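Local coordinates for protein transcriptional repressor of the blcABC operon (Agrobacterium tumefaciens, PDB 3MQ0) that probably binds DNA as an IclR-type transcription factor that represses the blcABC operon and is regulated through oligomerization, at residues L184-E198 with S208-C220. Sequence-based numbering, arbitrary orientation.
Sequences LTSRSVAGLSQLEEE and SIDDGQIREGMLC
Gln213 reaches across to Val189 and Glu198 with the two ends of one amide, a worked example of how a single buried glutamine can tie a loop and a helix to a strand connection. Its chain runs extended beyond CG (chi2 -166°), passing alongside the backbone carbonyl of Arg187. Gln213 NE2 gives a hydrogen bond to Glu198 OE2 at 2.9 Å, within the amide plane and on the syn lone pair of the carboxylate; the two side chains come from opposite directions, their flat groups nearly coplanar. Gln213 OE1 takes the N-H of Val189, with Val189 N 3.0 Å from Gln213 OE1, but from above its carbonyl plane and not along a lone pair. Lys162 NZ, from helix 159-165, also donates to Gln213 OE1 and forms a salt bridge with Glu198 OE1, so one ammonium group pairs with both the amide oxygen and the carboxylate.

Two backbone carbonyls of the same connection each take one hydroxyl. Thr185 OG1 donates to Gly212 O at 2.7 Å, in the carbonyl plane, while accepting the Arg187 N-H in an ST turn. Ser188 OG, 2.8 Å from Gln213 O, lies tilted from that carbonyl's plane; rotated beside its own backbone N (chi1 -65°), it also receives the N-H groups of Leu184 and Thr185. Farther out, the bent chain of Arg187 puts NH2 3.0 Å from Asp211 OD2, a salt bridge at the guanidinium edge with the two planes 63° apart. Leu184 and Ile214 lie side by side, CD1 to CD1 at 3.7 Å.

Within the GAF-fold domain, the contact joins the loop before helix 192-205, and the helix itself through Glu198, to the end of edge strand 208-211 and the link to antiparallel strand 218-226. Ser188, Val189 and Ile214 touch Phe157, just before helix 159-165.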
# COMPACT_ATOMS: atom_id res chain seq x y z
N LEU B 184 38.15 -11.00 -8.05
CA LEU B 184 38.02 -12.45 -8.14
C LEU B 184 38.78 -12.99 -9.35
O LEU B 184 39.31 -14.10 -9.32
CB LEU B 184 36.55 -12.89 -8.19
CG LEU B 184 35.72 -12.61 -6.93
CD1 LEU B 184 34.37 -13.33 -6.99
CD2 LEU B 184 36.48 -13.03 -5.68
N THR B 185 38.83 -12.19 -10.41
CA THR B 185 39.53 -12.58 -11.64
C THR B 185 40.31 -11.37 -12.13
O THR B 185 40.23 -10.30 -11.54
CB THR B 185 38.55 -13.03 -12.76
OG1 THR B 185 37.88 -11.88 -13.30
CG2 THR B 185 37.52 -14.01 -12.23
N SER B 186 41.06 -11.54 -13.22
CA SER B 186 41.79 -10.43 -13.82
C SER B 186 40.87 -9.43 -14.52
O SER B 186 41.31 -8.38 -14.97
CB SER B 186 42.83 -10.94 -14.82
OG SER B 186 42.21 -11.58 -15.92
N ARG B 187 39.58 -9.76 -14.59
CA ARG B 187 38.61 -8.86 -15.23
C ARG B 187 37.72 -8.15 -14.23
O ARG B 187 36.96 -7.25 -14.59
CB ARG B 187 37.72 -9.63 -16.21
CG ARG B 187 38.46 -10.61 -17.08
CD ARG B 187 38.67 -10.05 -18.45
NE ARG B 187 37.41 -9.67 -19.08
CZ ARG B 187 37.31 -9.31 -20.35
NH1 ARG B 187 38.39 -9.30 -21.12
NH2 ARG B 187 36.13 -8.97 -20.86
N SER B 188 37.80 -8.56 -12.97
CA SER B 188 36.96 -7.94 -11.94
C SER B 188 37.18 -6.45 -11.95
O SER B 188 38.31 -6.00 -12.05
CB SER B 188 37.31 -8.50 -10.56
OG SER B 188 37.01 -9.88 -10.47
N VAL B 189 36.11 -5.67 -11.83
CA VAL B 189 36.27 -4.22 -11.82
C VAL B 189 37.21 -3.82 -10.68
O VAL B 189 37.11 -4.32 -9.57
CB VAL B 189 34.90 -3.51 -11.78
CG1 VAL B 189 34.19 -3.78 -10.47
CG2 VAL B 189 35.06 -2.03 -12.01
N ALA B 190 38.17 -2.94 -10.98
CA ALA B 190 39.29 -2.71 -10.07
C ALA B 190 39.06 -1.62 -9.04
O ALA B 190 39.83 -1.49 -8.10
CB ALA B 190 40.56 -2.43 -10.88
N GLY B 191 38.01 -0.82 -9.20
CA GLY B 191 37.79 0.26 -8.26
C GLY B 191 36.54 1.07 -8.51
O GLY B 191 35.78 0.83 -9.46
N LEU B 192 36.34 2.06 -7.66
CA LEU B 192 35.12 2.83 -7.67
C LEU B 192 34.90 3.56 -8.99
O LEU B 192 33.79 3.56 -9.53
CB LEU B 192 35.11 3.81 -6.49
CG LEU B 192 33.73 4.35 -6.13
CD1 LEU B 192 32.68 3.26 -6.26
CD2 LEU B 192 33.74 4.91 -4.72
N SER B 193 35.95 4.18 -9.52
CA SER B 193 35.84 4.93 -10.76
C SER B 193 35.39 4.04 -11.91
O SER B 193 34.53 4.40 -12.71
CB SER B 193 37.18 5.58 -11.10
OG SER B 193 37.11 6.22 -12.37
N GLN B 194 35.99 2.86 -12.01
CA GLN B 194 35.63 1.96 -13.09
C GLN B 194 34.21 1.44 -12.90
O GLN B 194 33.47 1.27 -13.88
CB GLN B 194 36.64 0.81 -13.16
CG GLN B 194 38.08 1.27 -13.43
CD GLN B 194 38.90 1.54 -12.17
OE1 GLN B 194 38.41 2.11 -11.18
NE2 GLN B 194 40.17 1.13 -12.20
N LEU B 195 33.82 1.19 -11.66
CA LEU B 195 32.47 0.73 -11.36
C LEU B 195 31.45 1.79 -11.79
O LEU B 195 30.43 1.47 -12.40
CB LEU B 195 32.33 0.40 -9.87
CG LEU B 195 30.93 0.07 -9.37
CD1 LEU B 195 30.38 -1.19 -10.06
CD2 LEU B 195 30.92 -0.10 -7.85
N GLU B 196 31.73 3.05 -11.50
CA GLU B 196 30.78 4.10 -11.83
C GLU B 196 30.58 4.29 -13.32
O GLU B 196 29.48 4.64 -13.77
CB GLU B 196 31.17 5.42 -11.15
CG GLU B 196 30.86 5.38 -9.65
CD GLU B 196 31.15 6.69 -8.96
OE1 GLU B 196 32.34 7.08 -8.92
OE2 GLU B 196 30.20 7.33 -8.46
N GLU B 197 31.61 4.02 -14.11
CA GLU B 197 31.45 4.00 -15.56
C GLU B 197 30.49 2.88 -15.97
O GLU B 197 29.57 3.09 -16.76
CB GLU B 197 32.80 3.84 -16.25
CG GLU B 197 33.70 5.04 -16.05
CD GLU B 197 35.17 4.77 -16.31
OE1 GLU B 197 35.54 3.61 -16.62
OE2 GLU B 197 35.96 5.72 -16.18
N GLU B 198 30.71 1.69 -15.43
CA GLU B 198 29.81 0.57 -15.71
C GLU B 198 28.37 0.88 -15.31
O GLU B 198 27.43 0.51 -16.01
CB GLU B 198 30.25 -0.69 -14.97
CG GLU B 198 31.52 -1.35 -15.48
CD GLU B 198 31.83 -2.61 -14.68
OE1 GLU B 198 31.64 -2.59 -13.45
OE2 GLU B 198 32.24 -3.63 -15.28
N SER B 208 22.68 -5.02 -17.34
CA SER B 208 24.08 -5.05 -17.00
C SER B 208 24.79 -6.23 -17.63
O SER B 208 24.22 -7.18 -17.95
CB SER B 208 24.29 -5.16 -15.51
OG SER B 208 23.69 -6.32 -15.08
N ILE B 209 26.09 -6.11 -17.72
CA ILE B 209 26.91 -7.21 -18.22
C ILE B 209 28.04 -7.46 -17.23
O ILE B 209 28.73 -6.53 -16.82
CB ILE B 209 27.54 -6.85 -19.58
CG1 ILE B 209 26.46 -6.85 -20.67
CG2 ILE B 209 28.60 -7.84 -19.92
CD1 ILE B 209 26.88 -6.07 -21.91
N ASP B 210 28.21 -8.73 -16.84
CA ASP B 210 29.42 -9.17 -16.14
C ASP B 210 30.23 -10.04 -17.08
O ASP B 210 29.89 -11.20 -17.30
CB ASP B 210 29.06 -9.97 -14.88
CG ASP B 210 30.17 -10.94 -14.47
OD1 ASP B 210 31.35 -10.65 -14.72
OD2 ASP B 210 29.85 -12.00 -13.88
N ASP B 211 31.28 -9.49 -17.66
CA ASP B 211 32.08 -10.25 -18.60
C ASP B 211 33.26 -10.89 -17.88
O ASP B 211 34.37 -10.35 -17.90
CB ASP B 211 32.56 -9.35 -19.74
CG ASP B 211 33.16 -10.15 -20.90
OD1 ASP B 211 33.40 -11.36 -20.72
OD2 ASP B 211 33.38 -9.56 -21.98
N GLY B 212 33.01 -12.02 -17.23
CA GLY B 212 34.06 -12.79 -16.60
C GLY B 212 34.67 -12.20 -15.34
O GLY B 212 35.84 -12.44 -15.03
N GLN B 213 33.87 -11.44 -14.59
CA GLN B 213 34.33 -10.82 -13.34
C GLN B 213 34.20 -11.71 -12.11
O GLN B 213 34.68 -11.36 -11.04
CB GLN B 213 33.60 -9.49 -13.12
CG GLN B 213 33.87 -8.52 -14.25
CD GLN B 213 33.46 -7.10 -13.94
OE1 GLN B 213 33.44 -6.68 -12.77
NE2 GLN B 213 33.14 -6.34 -14.98
N ILE B 214 33.53 -12.85 -12.27
CA ILE B 214 33.37 -13.82 -11.18
C ILE B 214 34.12 -15.11 -11.51
O ILE B 214 34.86 -15.65 -10.68
CB ILE B 214 31.89 -14.19 -10.98
CG1 ILE B 214 31.09 -12.97 -10.52
CG2 ILE B 214 31.76 -15.35 -10.00
CD1 ILE B 214 31.55 -12.41 -9.19
N ARG B 215 33.92 -15.60 -12.72
CA ARG B 215 34.68 -16.73 -13.22
C ARG B 215 35.14 -16.45 -14.63
O ARG B 215 34.38 -15.95 -15.45
CB ARG B 215 33.83 -18.01 -13.23
CG ARG B 215 33.75 -18.73 -11.91
CD ARG B 215 33.55 -20.23 -12.12
NE ARG B 215 33.21 -20.93 -10.88
CZ ARG B 215 34.10 -21.30 -9.96
NH1 ARG B 215 35.39 -21.03 -10.12
NH2 ARG B 215 33.69 -21.93 -8.86
N GLU B 216 36.39 -16.77 -14.92
CA GLU B 216 36.89 -16.63 -16.28
C GLU B 216 36.04 -17.48 -17.22
O GLU B 216 35.73 -18.64 -16.92
CB GLU B 216 38.36 -17.01 -16.35
CG GLU B 216 39.19 -16.38 -15.24
CD GLU B 216 40.59 -16.01 -15.69
OE1 GLU B 216 41.35 -16.92 -16.09
OE2 GLU B 216 40.92 -14.81 -15.65
N GLY B 217 35.65 -16.90 -18.34
CA GLY B 217 34.86 -17.60 -19.33
C GLY B 217 33.36 -17.58 -19.09
O GLY B 217 32.60 -18.07 -19.91
N MET B 218 32.93 -17.02 -17.96
CA MET B 218 31.50 -16.91 -17.68
C MET B 218 31.04 -15.50 -17.94
O MET B 218 31.64 -14.54 -17.45
CB MET B 218 31.17 -17.30 -16.23
CG MET B 218 29.68 -17.17 -15.89
SD MET B 218 29.17 -17.86 -14.28
CE MET B 218 29.87 -16.66 -13.17
N LEU B 219 29.96 -15.37 -18.70
CA LEU B 219 29.34 -14.08 -18.97
C LEU B 219 27.93 -14.07 -18.38
O LEU B 219 27.18 -15.02 -18.58
CB LEU B 219 29.29 -13.88 -20.48
CG LEU B 219 28.25 -12.89 -20.99
CD1 LEU B 219 28.82 -11.52 -20.83
CD2 LEU B 219 27.94 -13.18 -22.45
N CYS B 220 27.58 -13.02 -17.63
CA CYS B 220 26.23 -12.87 -17.12
C CYS B 220 25.59 -11.56 -17.60
O CYS B 220 26.28 -10.56 -17.81
CB CYS B 220 26.19 -12.90 -15.59
SG CYS B 220 27.12 -14.28 -14.88
O HOH W 1 41.61 -14.68 -13.13
O HOH W 2 35.00 -7.32 -18.85
O HOH W 3 29.66 -3.88 -17.07